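PDB 3OLO: Two-component sensor histidine kinase from Nostoc sp., which probably senses a signal through its PAS domain, the part described here, and relays it by histidine autophosphorylation in a two-component pathway. Local coordinates for residues T80-Y85 / L94-L99; A22-F27 / C111-E116; T46-E51 / R86-R91. All coordinates share one frame; numbering follows the deposited sequence. Where two conformers were deposited one is given.

In the fold
The five-stranded antiparallel sheet of this PAS domain, with the strand order 2-1-5-4-3 usual for the fold, carries contacts 1 and 2. Contact 1 pairs the edge strand 78-86 with strand 92-104; contact 2 joins strand 25-29 to the last one, 107-116. Their centres lie about 10 Å apart and they touch: Glu96 OE1 meets Arg115 NH1 in a 2.5 Å salt bridge, and Met97 packs on Val112. Contact 3 ties the turn joining the two strands of contact 1 to the end of helix 40-46. Its centre lies about 16 Å from that of contact 1 and about 15 Å from that of contact 2; the nearest atoms of contacts 2 and 3 are about 6 Å apart.

Contact 1 (T80-Y85 / L94-L99); sequences TFKTRY and LVEMSL
Phe81 with Met97 and Thr83 with Val95 form the hydrogen-bonded pairs of an antiparallel hairpin whose strand axes approach to 4.6 Å at 146°, with Lys82 and Glu96 as the non-hydrogen-bonded pair between them. The face of Thr80, Lys82, Glu96 and Ser98 is mainly polar, with Leu94 its apolar member. Lys82 turns back at chi2 (-83°) and again at chi4, bringing NZ to the anti lone pair of Glu96 OE2, a 2.5 Å salt bridge; OE1 is held by Arg115. Thr80 OG1 and Ser98 OG share a hydrogen bond of 2.6 Å. The other face is mostly apolar, though Thr83 shares it, its hydroxyl bonded to Asp62. Val95 CG2 sits over the middle of the Tyr85 ring, 3.7 Å from CE1, a CH-pi contact suited to a compact branched residue. Met97, a selenomethionine, sets SE at the edge of the same ring, 5.2 Å from its centroid, as a Met-aromatic contact; SE is also 3.1 Å from Tyr85 OH. Leu99 CD1 meets Phe81 CE1 at 3.4 Å. Charge and hydroxyl pairs thus brace the outer face, while the inner joins the core, where the Tyr85 hydroxyl is buried without a hydrogen-bonding partner in the model.

Contact 2 (A22-F27 / C111-E116); sequences AVEASF and CVFVRE
Phe27 and Val112 are joined by two backbone hydrogen bonds, Phe27 N to Val112 O at 2.9 Å and Val112 N to Phe27 O at 2.8 Å, and Ser26 faces Phe113 as the adjacent non-hydrogen-bonded pair of these antiparallel strands. Val114 N adds a bond to Ala25 O. In the same pair the second link runs through a water, which accepts from Ala25 N and donates to Val114 O, 2.6 Å away; past it the strands part.

The apolar contacts gather on the face of Ala25, Phe27, Val112 and Val114. With chi1 at 58°, CG of Phe27 stands between its own N and carbonyl carbon, and the ring swings back across the partner strand. Val112 CB lies over one face of that ring, off centre, as a CH-pi contact, and Val112 CG1 comes to 3.3 Å from Phe27 CZ. Val114 CG2 approaches obliquely, 3.4 Å from Phe27 CE2. Phe35 meets the ring edge-to-face. An alanine in place of Phe27 would probably open a gap beside Val112 and Val114 and deprive Phe35 of its aromatic mate.

On the other face, Ser26 OG lies obliquely 3.2 Å from Phe113 CD2 while donating to Glu24 O, and Asn39 holds both Glu24 O and Ser26 N. Phe113 packs against Leu18 of the second subunit, and Ala22 against Phe113 of that subunit, so an apolar ring suits this place. Glu24 OE2 lies 4.3 Å from NE of the poorly ordered Arg115, well out of the guanidinium plane, so only charge attraction can act there; the salt bridge of Arg115 is with Glu96.

These strands therefore place aliphatic and aromatic groups in the domain core on one side and a surface for the dimer partner on the other, with water completing the pairing where they diverge.

Contact 3 (T46-E51 / R86-R91); sequences TEYSRE and RSQSGR
Glu47 extends its side chain into the turn of residues 87-90, so that its carboxylate meets two serines and an arginine from different directions. Ser89 OG comes to OE1 on the syn side at 2.6 Å, Ser89 N on the anti side, and Ser87 OG from above the carboxylate plane, also at 2.6 Å. One oxygen thus takes three hydrogen bonds. The other, OE2, receives Arg91 NE at 3.0 Å in a salt bridge; the guanidinium and carboxylate planes stand 73° apart, and the bond enters on the syn side. Ser87 suits its place: with chi1 at 66°, OG can donate to Glu47 while accepting from Arg91 N.

The second pairing is flat against flat. The Gln88 side chain lies along one face of the Tyr48 ring, its amide stacked at 28° to the ring plane, with Gln88 CB over the ring centre and 3.5 Å from Tyr48 CZ. From there Gln88 NE2 reaches Glu47 O at 2.8 Å, and OE1 is held by Gln52. At the far end of the ring, Tyr48 OH gives its proton to a water that in turn donates to Arg86 O.

Backbone completes the join: Gln88 N bonds to Thr46 O at 2.8 Å, at the last turn of helix 40-46, just before Glu47 departs from helical geometry with positive phi. Together the bonds gripping OE1 and the nearby arginine would tend to favour a charged, rotationally fixed carboxylate, which pins the tip of the hairpin to the helix end.

Contact 1 (T80-Y85 / L94-L99)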
ATOM      1  N   THR A  80      15.869   7.518  -3.605  1.00 36.17           N
ATOM      2  CA  THR A  80      15.995   6.521  -2.538  1.00 38.52           C
ATOM      3  C   THR A  80      17.337   6.739  -1.851  1.00 39.77           C
ATOM      4  O   THR A  80      18.350   6.914  -2.532  1.00 35.24           O
ATOM      5  CB  THR A  80      15.935   5.058  -3.092  1.00 34.59           C
ATOM      6  OG1 THR A  80      14.625   4.775  -3.592  1.00 31.98           O
ATOM      7  CG2 THR A  80      16.266   4.029  -2.000  1.00 35.56           C
ATOM      8  N   PHE A  81      17.354   6.737  -0.518  1.00 35.98           N
ATOM      9  CA  PHE A  81      18.599   6.934   0.224  1.00 46.11           C
ATOM     10  C   PHE A  81      18.479   6.455   1.678  1.00 46.92           C
ATOM     11  O   PHE A  81      17.377   6.210   2.163  1.00 38.40           O
ATOM     12  CB  PHE A  81      19.002   8.411   0.192  1.00 48.70           C
ATOM     13  CG  PHE A  81      18.051   9.310   0.926  1.00 50.25           C
ATOM     14  CD1 PHE A  81      16.929   9.814   0.296  1.00 47.93           C
ATOM     15  CD2 PHE A  81      18.273   9.643   2.250  1.00 51.91           C
ATOM     16  CE1 PHE A  81      16.050  10.641   0.970  1.00 45.30           C
ATOM     17  CE2 PHE A  81      17.394  10.465   2.931  1.00 52.83           C
ATOM     18  CZ  PHE A  81      16.281  10.965   2.289  1.00 49.07           C
ATOM     19  N   LYS A  82      19.615   6.329   2.365  1.00 40.17           N
ATOM     20  CA  LYS A  82      19.635   5.825   3.738  1.00 39.23           C
ATOM     21  C   LYS A  82      19.653   6.960   4.738  1.00 38.53           C
ATOM     22  O   LYS A  82      20.321   7.972   4.537  1.00 38.70           O
ATOM     23  CB  LYS A  82      20.894   4.997   4.012  1.00 46.59           C
ATOM     24  CG  LYS A  82      21.216   3.952   2.991  1.00 59.62           C
ATOM     25  CD  LYS A  82      20.443   2.672   3.225  1.00 63.10           C
ATOM     26  CE  LYS A  82      20.420   1.847   1.959  1.00 66.07           C
ATOM     27  NZ  LYS A  82      19.695   2.590   0.896  1.00 68.86           N
ATOM     28  N   THR A  83      18.947   6.776   5.842  1.00 34.05           N
ATOM     29  CA  THR A  83      19.162   7.633   6.986  1.00 33.19           C
ATOM     30  C   THR A  83      18.959   6.815   8.256  1.00 32.11           C
ATOM     31  O   THR A  83      18.665   5.627   8.186  1.00 38.85           O
ATOM     32  CB  THR A  83      18.233   8.840   6.933  1.00 36.84           C
ATOM     33  OG1 THR A  83      18.695   9.840   7.851  1.00 38.07           O
ATOM     34  CG2 THR A  83      16.798   8.428   7.253  1.00 36.26           C
ATOM     35  N   ARG A  84      19.149   7.438   9.414  1.00 32.18           N
ATOM     36  CA  ARG A  84      18.878   6.776  10.691  1.00 33.30           C
ATOM     37  C   ARG A  84      17.597   7.336  11.271  1.00 33.33           C
ATOM     38  O   ARG A  84      17.376   8.543  11.230  1.00 34.74           O
ATOM     39  CB  ARG A  84      20.019   7.013  11.683  1.00 35.18           C
ATOM     40  CG  ARG A  84      21.371   6.473  11.223  1.00 48.26           C
ATOM     41  CD  ARG A  84      22.443   6.733  12.258  1.00 49.22           C
ATOM     42  NE  ARG A  84      22.724   8.157  12.404  1.00 48.62           N
ATOM     43  CZ  ARG A  84      23.227   8.718  13.503  1.00 54.97           C
ATOM     44  NH1 ARG A  84      23.502   7.982  14.577  1.00 51.15           N
ATOM     45  NH2 ARG A  84      23.447  10.024  13.531  1.00 51.04           N
ATOM     46  N   TYR A  85      16.749   6.456  11.789  1.00 29.06           N
ATOM     47  CA  TYR A  85      15.564   6.861  12.530  1.00 28.26           C
ATOM     48  C   TYR A  85      15.723   6.597  14.020  1.00 33.43           C
ATOM     49  O   TYR A  85      16.400   5.648  14.420  1.00 36.95           O
ATOM     50  CB  TYR A  85      14.355   6.056  12.059  1.00 23.37           C
ATOM     51  CG  TYR A  85      13.720   6.515  10.764  1.00 23.73           C
ATOM     52  CD1 TYR A  85      14.288   7.516   9.983  1.00 28.71           C
ATOM     53  CD2 TYR A  85      12.529   5.949  10.335  1.00 27.51           C
ATOM     54  CE1 TYR A  85      13.683   7.929   8.790  1.00 26.05           C
ATOM     55  CE2 TYR A  85      11.917   6.359   9.161  1.00 29.54           C
ATOM     56  CZ  TYR A  85      12.495   7.350   8.395  1.00 29.62           C
ATOM     57  OH  TYR A  85      11.877   7.743   7.220  1.00 29.88           O
ATOM     58  N   LEU A  94      19.202   2.108  11.104  1.00 36.94           N
ATOM     59  CA  LEU A  94      19.325   2.527   9.715  1.00 31.33           C
ATOM     60  C   LEU A  94      18.106   2.085   8.914  1.00 37.59           C
ATOM     61  O   LEU A  94      17.620   0.967   9.079  1.00 35.21           O
ATOM     62  CB  LEU A  94      20.577   1.920   9.107  1.00 41.90           C
ATOM     63  CG  LEU A  94      20.998   2.441   7.741  1.00 46.27           C
ATOM     64  CD1 LEU A  94      21.363   3.918   7.811  1.00 44.12           C
ATOM     65  CD2 LEU A  94      22.165   1.614   7.233  1.00 51.30           C
ATOM     66  N   VAL A  95      17.614   2.976   8.058  1.00 38.70           N
ATOM     67  CA  VAL A  95      16.537   2.664   7.122  1.00 35.57           C
ATOM     68  C   VAL A  95      16.894   3.154   5.718  1.00 35.48           C
ATOM     69  O   VAL A  95      17.838   3.922   5.529  1.00 32.48           O
ATOM     70  CB  VAL A  95      15.205   3.330   7.534  1.00 29.94           C
ATOM     71  CG1 VAL A  95      14.809   2.924   8.940  1.00 25.77           C
ATOM     72  CG2 VAL A  95      15.315   4.843   7.452  1.00 35.75           C
ATOM     73  N   GLU A  96      16.119   2.697   4.743  1.00 34.38           N
ATOM     74  CA  GLU A  96      16.221   3.150   3.365  1.00 35.26           C
ATOM     75  C   GLU A  96      14.862   3.721   2.987  1.00 37.38           C
ATOM     76  O   GLU A  96      13.856   3.009   3.006  1.00 32.68           O
ATOM     77  CB  GLU A  96      16.603   1.979   2.456  1.00 33.61           C
ATOM     78  CG  GLU A  96      16.522   2.263   0.970  1.00 43.66           C
ATOM     79  CD  GLU A  96      16.936   1.056   0.134  1.00 65.99           C
ATOM     80  OE1 GLU A  96      16.046   0.321  -0.331  1.00 62.09           O
ATOM     81  OE2 GLU A  96      18.146   0.831  -0.058  1.00 77.36           O
HETATM   82  N   MSE A  97      14.827   5.018   2.695  1.00 34.06           N
HETATM   83  CA  MSE A  97      13.591   5.697   2.319  1.00 35.49           C
HETATM   84  C   MSE A  97      13.528   5.857   0.814  1.00 37.71           C
HETATM   85  O   MSE A  97      14.512   6.257   0.200  1.00 36.06           O
HETATM   86  CB  MSE A  97      13.545   7.111   2.908  1.00 30.25           C
HETATM   87  CG  MSE A  97      13.337   7.235   4.374  1.00 33.85           C
HETATM   88 SE   MSE A  97      13.467   9.146   4.897  0.71 42.71          SE
HETATM   89  CE  MSE A  97      11.784   9.819   4.240  1.00 30.70           C
ATOM     90  N   SER A  98      12.366   5.575   0.232  1.00 36.38           N
ATOM     91  CA  SER A  98      12.084   5.893  -1.167  1.00 34.54           C
ATOM     92  C   SER A  98      10.978   6.939  -1.221  1.00 35.94           C
ATOM     93  O   SER A  98       9.906   6.754  -0.654  1.00 33.37           O
ATOM     94  CB  SER A  98      11.660   4.647  -1.935  1.00 35.42           C
ATOM     95  OG  SER A  98      12.761   3.783  -2.132  1.00 39.54           O
ATOM     96  N   LEU A  99      11.252   8.055  -1.878  1.00 32.69           N
ATOM     97  CA  LEU A  99      10.297   9.144  -1.944  1.00 34.45           C
ATOM     98  C   LEU A  99       9.826   9.342  -3.363  1.00 33.39           C
ATOM     99  O   LEU A  99      10.619   9.261  -4.296  1.00 33.90           O
ATOM    100  CB  LEU A  99      10.937  10.444  -1.509  1.00 42.40           C
ATOM    101  CG  LEU A  99      11.448  10.522  -0.088  1.00 52.88           C
ATOM    102  CD1 LEU A  99      12.900  10.068  -0.028  1.00 55.22           C
ATOM    103  CD2 LEU A  99      11.292  11.953   0.374  1.00 53.89           C
TER

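Contact 2 (A22-F27 / C111-E116)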
ATOM      1  N   ALA A  22      -0.340  -3.693   4.393  1.00 29.97           N
ATOM      2  CA  ALA A  22       0.974  -3.880   3.798  1.00 33.93           C
ATOM      3  C   ALA A  22       2.049  -3.962   4.881  1.00 38.83           C
ATOM      4  O   ALA A  22       2.088  -3.167   5.816  1.00 39.40           O
ATOM      5  CB  ALA A  22       1.291  -2.760   2.835  1.00 32.54           C
ATOM      6  N   VAL A  23       2.930  -4.935   4.724  1.00 33.36           N
ATOM      7  CA  VAL A  23       4.060  -5.127   5.615  1.00 39.06           C
ATOM      8  C   VAL A  23       5.034  -3.935   5.649  1.00 37.10           C
ATOM      9  O   VAL A  23       5.666  -3.667   6.669  1.00 33.12           O
ATOM     10  CB  VAL A  23       4.820  -6.411   5.202  1.00 46.46           C
ATOM     11  CG1 VAL A  23       6.244  -6.395   5.703  1.00 46.46           C
ATOM     12  CG2 VAL A  23       4.080  -7.647   5.702  1.00 54.37           C
ATOM     13  N   GLU A  24       5.181  -3.229   4.539  1.00 37.80           N
ATOM     14  CA  GLU A  24       6.191  -2.181   4.472  1.00 40.56           C
ATOM     15  C   GLU A  24       5.697  -0.868   5.078  1.00 29.87           C
ATOM     16  O   GLU A  24       4.560  -0.467   4.867  1.00 28.52           O
ATOM     17  CB  GLU A  24       6.635  -1.944   3.029  1.00 36.62           C
ATOM     18  CG  GLU A  24       7.453  -0.669   2.874  1.00 42.36           C
ATOM     19  CD  GLU A  24       8.568  -0.795   1.853  1.00 52.28           C
ATOM     20  OE1 GLU A  24       8.324  -1.371   0.778  1.00 54.23           O
ATOM     21  OE2 GLU A  24       9.692  -0.319   2.126  1.00 62.85           O
ATOM     22  N   ALA A  25       6.563  -0.194   5.821  1.00 25.29           N
ATOM     23  CA  ALA A  25       6.226   1.123   6.340  1.00 27.94           C
ATOM     24  C   ALA A  25       6.056   2.101   5.183  1.00 25.05           C
ATOM     25  O   ALA A  25       6.954   2.284   4.369  1.00 30.56           O
ATOM     26  CB  ALA A  25       7.286   1.609   7.309  1.00 30.33           C
ATOM     27  N   SER A  26       4.886   2.722   5.125  1.00 24.12           N
ATOM     28  CA  SER A  26       4.534   3.662   4.072  1.00 24.48           C
ATOM     29  C   SER A  26       3.891   4.875   4.716  1.00 26.93           C
ATOM     30  O   SER A  26       3.075   4.731   5.631  1.00 28.64           O
ATOM     31  CB  SER A  26       3.507   3.042   3.116  1.00 24.40           C
ATOM     32  OG  SER A  26       3.902   1.759   2.660  1.00 37.62           O
ATOM     33  N   PHE A  27       4.218   6.072   4.239  1.00 22.73           N
ATOM     34  CA  PHE A  27       3.557   7.261   4.780  1.00 23.24           C
ATOM     35  C   PHE A  27       3.658   8.449   3.846  1.00 24.99           C
ATOM     36  O   PHE A  27       4.440   8.435   2.902  1.00 25.49           O
ATOM     37  CB  PHE A  27       4.121   7.620   6.158  1.00 25.46           C
ATOM     38  CG  PHE A  27       5.604   7.869   6.169  1.00 27.42           C
ATOM     39  CD1 PHE A  27       6.120   9.097   5.789  1.00 28.41           C
ATOM     40  CD2 PHE A  27       6.483   6.875   6.579  1.00 30.89           C
ATOM     41  CE1 PHE A  27       7.498   9.335   5.817  1.00 23.99           C
ATOM     42  CE2 PHE A  27       7.853   7.098   6.608  1.00 32.20           C
ATOM     43  CZ  PHE A  27       8.364   8.325   6.223  1.00 25.80           C
ATOM     44  N   CYS A 111       5.005  10.555  -1.154  1.00 36.70           N
ATOM     45  CA  CYS A 111       4.798   9.196  -0.712  1.00 36.57           C
ATOM     46  C   CYS A 111       6.155   8.643  -0.361  1.00 34.29           C
ATOM     47  O   CYS A 111       7.112   8.780  -1.122  1.00 35.53           O
ATOM     48  CB  CYS A 111       4.178   8.368  -1.834  1.00 44.91           C
ATOM     49  SG  CYS A 111       2.492   8.855  -2.216  1.00 48.39           S
ATOM     50  N   VAL A 112       6.235   8.007   0.792  1.00 28.25           N
ATOM     51  CA  VAL A 112       7.493   7.511   1.287  1.00 32.62           C
ATOM     52  C   VAL A 112       7.331   6.040   1.636  1.00 27.61           C
ATOM     53  O   VAL A 112       6.395   5.670   2.333  1.00 27.89           O
ATOM     54  CB  VAL A 112       7.916   8.308   2.535  1.00 34.39           C
ATOM     55  CG1 VAL A 112       9.220   7.795   3.091  1.00 30.39           C
ATOM     56  CG2 VAL A 112       8.031   9.777   2.189  1.00 34.54           C
ATOM     57  N   PHE A 113       8.226   5.204   1.124  1.00 24.99           N
ATOM     58  CA  PHE A 113       8.321   3.814   1.559  1.00 26.47           C
ATOM     59  C   PHE A 113       9.646   3.596   2.281  1.00 32.04           C
ATOM     60  O   PHE A 113      10.700   4.020   1.806  1.00 30.20           O
ATOM     61  CB  PHE A 113       8.182   2.881   0.367  1.00 31.74           C
ATOM     62  CG  PHE A 113       6.858   3.001  -0.314  1.00 38.31           C
ATOM     63  CD1 PHE A 113       6.666   3.934  -1.315  1.00 42.36           C
ATOM     64  CD2 PHE A 113       5.789   2.217   0.082  1.00 40.54           C
ATOM     65  CE1 PHE A 113       5.440   4.061  -1.933  1.00 47.38           C
ATOM     66  CE2 PHE A 113       4.561   2.333  -0.538  1.00 40.57           C
ATOM     67  CZ  PHE A 113       4.386   3.266  -1.536  1.00 44.11           C
ATOM     68  N   VAL A 114       9.587   2.929   3.429  1.00 28.60           N
ATOM     69  CA  VAL A 114      10.756   2.804   4.294  1.00 27.06           C
ATOM     70  C   VAL A 114      11.037   1.349   4.641  1.00 28.47           C
ATOM     71  O   VAL A 114      10.178   0.641   5.157  1.00 35.79           O
ATOM     72  CB  VAL A 114      10.576   3.626   5.571  1.00 27.46           C
ATOM     73  CG1 VAL A 114      11.877   3.676   6.382  1.00 24.82           C
ATOM     74  CG2 VAL A 114      10.125   5.024   5.193  1.00 29.54           C
ATOM     75  N   ARG A 115      12.247   0.907   4.318  1.00 34.67           N
ATOM     76  CA  ARG A 115      12.691  -0.440   4.631  1.00 39.78           C
ATOM     77  C   ARG A 115      13.664  -0.349   5.783  1.00 39.88           C
ATOM     78  O   ARG A 115      14.595   0.447   5.753  1.00 33.58           O
ATOM     79  CB  ARG A 115      13.398  -1.076   3.433  1.00 48.81           C
ATOM     80  CG  ARG A 115      12.477  -1.525   2.321  1.00 70.17           C
ATOM     81  CD  ARG A 115      13.258  -2.010   1.105  1.00 81.51           C
ATOM     82  NE  ARG A 115      13.487  -0.936   0.141  1.00 83.07           N
ATOM     83  CZ  ARG A 115      13.999  -1.116  -1.074  1.00 88.33           C
ATOM     84  NH1 ARG A 115      14.170  -0.078  -1.886  1.00 86.64           N
ATOM     85  NH2 ARG A 115      14.343  -2.331  -1.480  1.00 94.12           N
ATOM     86  N   GLU A 116      13.453  -1.167   6.798  1.00 48.14           N
ATOM     87  CA  GLU A 116      14.381  -1.212   7.906  1.00 47.89           C
ATOM     88  C   GLU A 116      15.616  -1.970   7.437  1.00 49.03           C
ATOM     89  O   GLU A 116      15.542  -3.159   7.124  1.00 49.30           O
ATOM     90  CB  GLU A 116      13.733  -1.901   9.106  1.00 49.12           C
ATOM     91  CG  GLU A 116      14.369  -1.547  10.439  1.00 65.80           C
ATOM     92  CD  GLU A 116      13.458  -1.832  11.625  1.00 74.67           C
ATOM     93  OE1 GLU A 116      12.322  -2.321  11.426  1.00 76.17           O
ATOM     94  OE2 GLU A 116      13.886  -1.553  12.761  1.00 80.51           O
TER
HETATM   95  O   HOH W   1       9.241  -1.433   6.440  1.00 34.41           O

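Contact 3 (T46-E51 / R86-R91)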
ATOM      1  N   THR A  46       8.308   3.128  14.007  1.00 21.62           N
ATOM      2  CA  THR A  46       8.704   4.323  14.735  1.00 25.81           C
ATOM      3  C   THR A  46       8.287   4.242  16.211  1.00 29.98           C
ATOM      4  O   THR A  46       8.799   4.986  17.042  1.00 30.64           O
ATOM      5  CB  THR A  46       8.038   5.554  14.139  1.00 22.07           C
ATOM      6  OG1 THR A  46       6.618   5.455  14.342  1.00 25.31           O
ATOM      7  CG2 THR A  46       8.338   5.665  12.651  1.00 23.90           C
ATOM      8  N   GLU A  47       7.337   3.354  16.507  1.00 23.32           N
ATOM      9  CA  GLU A  47       6.853   3.086  17.869  1.00 29.33           C
ATOM     10  C   GLU A  47       5.997   4.208  18.423  1.00 28.47           C
ATOM     11  O   GLU A  47       5.732   4.256  19.615  1.00 30.92           O
ATOM     12  CB  GLU A  47       8.008   2.764  18.825  1.00 27.92           C
ATOM     13  CG  GLU A  47       8.860   1.631  18.298  1.00 31.31           C
ATOM     14  CD  GLU A  47       9.905   1.184  19.268  1.00 37.82           C
ATOM     15  OE1 GLU A  47      10.630   2.056  19.793  1.00 36.83           O
ATOM     16  OE2 GLU A  47      10.001  -0.039  19.504  1.00 36.35           O
ATOM     17  N   TYR A  48       5.549   5.091  17.540  1.00 30.50           N
ATOM     18  CA  TYR A  48       4.599   6.127  17.902  1.00 31.99           C
ATOM     19  C   TYR A  48       3.203   5.729  17.468  1.00 34.00           C
ATOM     20  O   TYR A  48       3.031   5.012  16.495  1.00 33.80           O
ATOM     21  CB  TYR A  48       4.971   7.430  17.221  1.00 29.83           C
ATOM     22  CG  TYR A  48       6.203   8.062  17.793  1.00 27.58           C
ATOM     23  CD1 TYR A  48       6.124   8.889  18.902  1.00 25.37           C
ATOM     24  CD2 TYR A  48       7.448   7.838  17.218  1.00 24.89           C
ATOM     25  CE1 TYR A  48       7.251   9.471  19.431  1.00 31.23           C
ATOM     26  CE2 TYR A  48       8.576   8.416  17.735  1.00 29.24           C
ATOM     27  CZ  TYR A  48       8.471   9.228  18.844  1.00 25.82           C
ATOM     28  OH  TYR A  48       9.590   9.791  19.347  1.00 27.30           O
ATOM     29  N   SER A  49       2.205   6.196  18.201  1.00 32.98           N
ATOM     30  CA  SER A  49       0.831   5.921  17.842  1.00 31.99           C
ATOM     31  C   SER A  49       0.492   6.780  16.638  1.00 32.96           C
ATOM     32  O   SER A  49       1.200   7.744  16.332  1.00 31.78           O
ATOM     33  CB  SER A  49      -0.100   6.268  18.999  1.00 34.26           C
ATOM     34  OG  SER A  49      -0.278   7.672  19.068  1.00 38.23           O
ATOM     35  N   ARG A  50      -0.591   6.433  15.957  1.00 28.45           N
ATOM     36  CA  ARG A  50      -0.976   7.149  14.756  1.00 28.27           C
ATOM     37  C   ARG A  50      -1.285   8.588  15.116  1.00 27.72           C
ATOM     38  O   ARG A  50      -0.896   9.500  14.412  1.00 32.70           O
ATOM     39  CB  ARG A  50      -2.193   6.512  14.088  1.00 28.45           C
ATOM     40  CG  ARG A  50      -2.762   7.372  12.948  1.00 35.09           C
ATOM     41  CD  ARG A  50      -3.741   6.624  12.046  1.00 27.62           C
ATOM     42  NE  ARG A  50      -3.067   5.713  11.127  1.00 34.11           N
ATOM     43  CZ  ARG A  50      -2.967   4.399  11.298  1.00 38.11           C
ATOM     44  NH1 ARG A  50      -3.494   3.815  12.366  1.00 38.01           N
ATOM     45  NH2 ARG A  50      -2.343   3.663  10.394  1.00 32.93           N
ATOM     46  N   GLU A  51      -1.980   8.790  16.226  1.00 34.57           N
ATOM     47  CA  GLU A  51      -2.371  10.129  16.622  1.00 40.67           C
ATOM     48  C   GLU A  51      -1.141  10.966  16.980  1.00 43.40           C
ATOM     49  O   GLU A  51      -1.140  12.181  16.792  1.00 41.60           O
ATOM     50  CB  GLU A  51      -3.348  10.076  17.797  1.00 53.09           C
ATOM     51  CG  GLU A  51      -4.636   9.308  17.503  1.00 82.04           C
ATOM     52  CD  GLU A  51      -5.570  10.047  16.554  1.00 91.07           C
ATOM     53  OE1 GLU A  51      -6.507  10.722  17.041  1.00 92.76           O
ATOM     54  OE2 GLU A  51      -5.376   9.946  15.321  1.00 84.20           O
ATOM     55  N   ARG A  86      15.106   7.442  14.842  0.51 35.17           N
ATOM     56  CA  ARG A  86      14.994   7.172  16.267  0.51 34.69           C
ATOM     57  C   ARG A  86      13.542   6.912  16.600  0.51 32.41           C
ATOM     58  O   ARG A  86      12.665   7.708  16.260  0.51 28.47           O
ATOM     59  CB  ARG A  86      15.505   8.331  17.114  0.51 36.32           C
ATOM     60  CG  ARG A  86      15.332   8.079  18.607  0.51 35.18           C
ATOM     61  CD  ARG A  86      15.688   9.289  19.443  0.51 35.66           C
ATOM     62  NE  ARG A  86      17.096   9.651  19.312  0.51 41.73           N
ATOM     63  CZ  ARG A  86      17.544  10.775  18.760  0.51 40.85           C
ATOM     64  NH1 ARG A  86      16.696  11.679  18.283  0.51 44.70           N
ATOM     65  NH2 ARG A  86      18.850  11.004  18.703  0.51 37.28           N
ATOM     66  N   SER A  87      13.294   5.792  17.267  1.00 28.94           N
ATOM     67  CA  SER A  87      11.938   5.388  17.592  1.00 26.26           C
ATOM     68  C   SER A  87      11.562   5.966  18.946  1.00 25.12           C
ATOM     69  O   SER A  87      12.414   6.484  19.665  1.00 29.47           O
ATOM     70  CB  SER A  87      11.826   3.872  17.620  1.00 24.99           C
ATOM     71  OG  SER A  87      12.595   3.333  18.675  1.00 27.27           O
ATOM     72  N   GLN A  88      10.288   5.861  19.297  1.00 28.49           N
ATOM     73  CA  GLN A  88       9.821   6.430  20.542  1.00 27.07           C
ATOM     74  C   GLN A  88      10.556   5.856  21.762  1.00 34.13           C
ATOM     75  O   GLN A  88      10.823   6.580  22.719  1.00 32.07           O
ATOM     76  CB  GLN A  88       8.315   6.252  20.694  1.00 20.26           C
ATOM     77  CG  GLN A  88       7.850   6.802  22.036  1.00 30.91           C
ATOM     78  CD  GLN A  88       6.408   7.226  22.049  1.00 27.95           C
ATOM     79  OE1 GLN A  88       6.076   8.267  22.601  1.00 27.66           O
ATOM     80  NE2 GLN A  88       5.534   6.415  21.454  1.00 22.04           N
ATOM     81  N   SER A  89      10.904   4.572  21.743  1.00 28.35           N
ATOM     82  CA  SER A  89      11.633   4.008  22.882  1.00 27.95           C
ATOM     83  C   SER A  89      13.144   4.253  22.800  1.00 32.47           C
ATOM     84  O   SER A  89      13.918   3.713  23.589  1.00 34.48           O
ATOM     85  CB  SER A  89      11.347   2.515  23.015  1.00 33.82           C
ATOM     86  OG  SER A  89      11.955   1.790  21.971  1.00 34.88           O
ATOM     87  N   GLY A  90      13.564   5.064  21.840  1.00 36.46           N
ATOM     88  CA  GLY A  90      14.955   5.464  21.747  1.00 34.77           C
ATOM     89  C   GLY A  90      15.827   4.526  20.934  1.00 36.36           C
ATOM     90  O   GLY A  90      17.044   4.586  21.033  1.00 36.64           O
ATOM     91  N   ARG A  91      15.229   3.652  20.133  1.00 36.19           N
ATOM     92  CA  ARG A  91      16.032   2.817  19.246  1.00 37.73           C
ATOM     93  C   ARG A  91      16.533   3.688  18.109  1.00 37.53           C
ATOM     94  O   ARG A  91      15.784   4.500  17.565  1.00 31.77           O
ATOM     95  CB  ARG A  91      15.226   1.647  18.685  1.00 36.67           C
ATOM     96  CG  ARG A  91      14.565   0.763  19.737  1.00 50.79           C
ATOM     97  CD  ARG A  91      13.526  -0.159  19.085  1.00 62.97           C
ATOM     98  NE  ARG A  91      12.767  -0.958  20.051  1.00 52.85           N
ATOM     99  CZ  ARG A  91      13.156  -2.143  20.511  1.00 56.40           C
ATOM    100  NH1 ARG A  91      14.307  -2.669  20.113  1.00 56.35           N
ATOM    101  NH2 ARG A  91      12.404  -2.801  21.382  1.00 60.15           N
TER
HETATM  102  O   HOH W   2      10.384  -1.196  22.669  1.00 50.33           O
HETATM  103  O   HOH W   3      11.822  10.015  17.697  1.00 36.45           O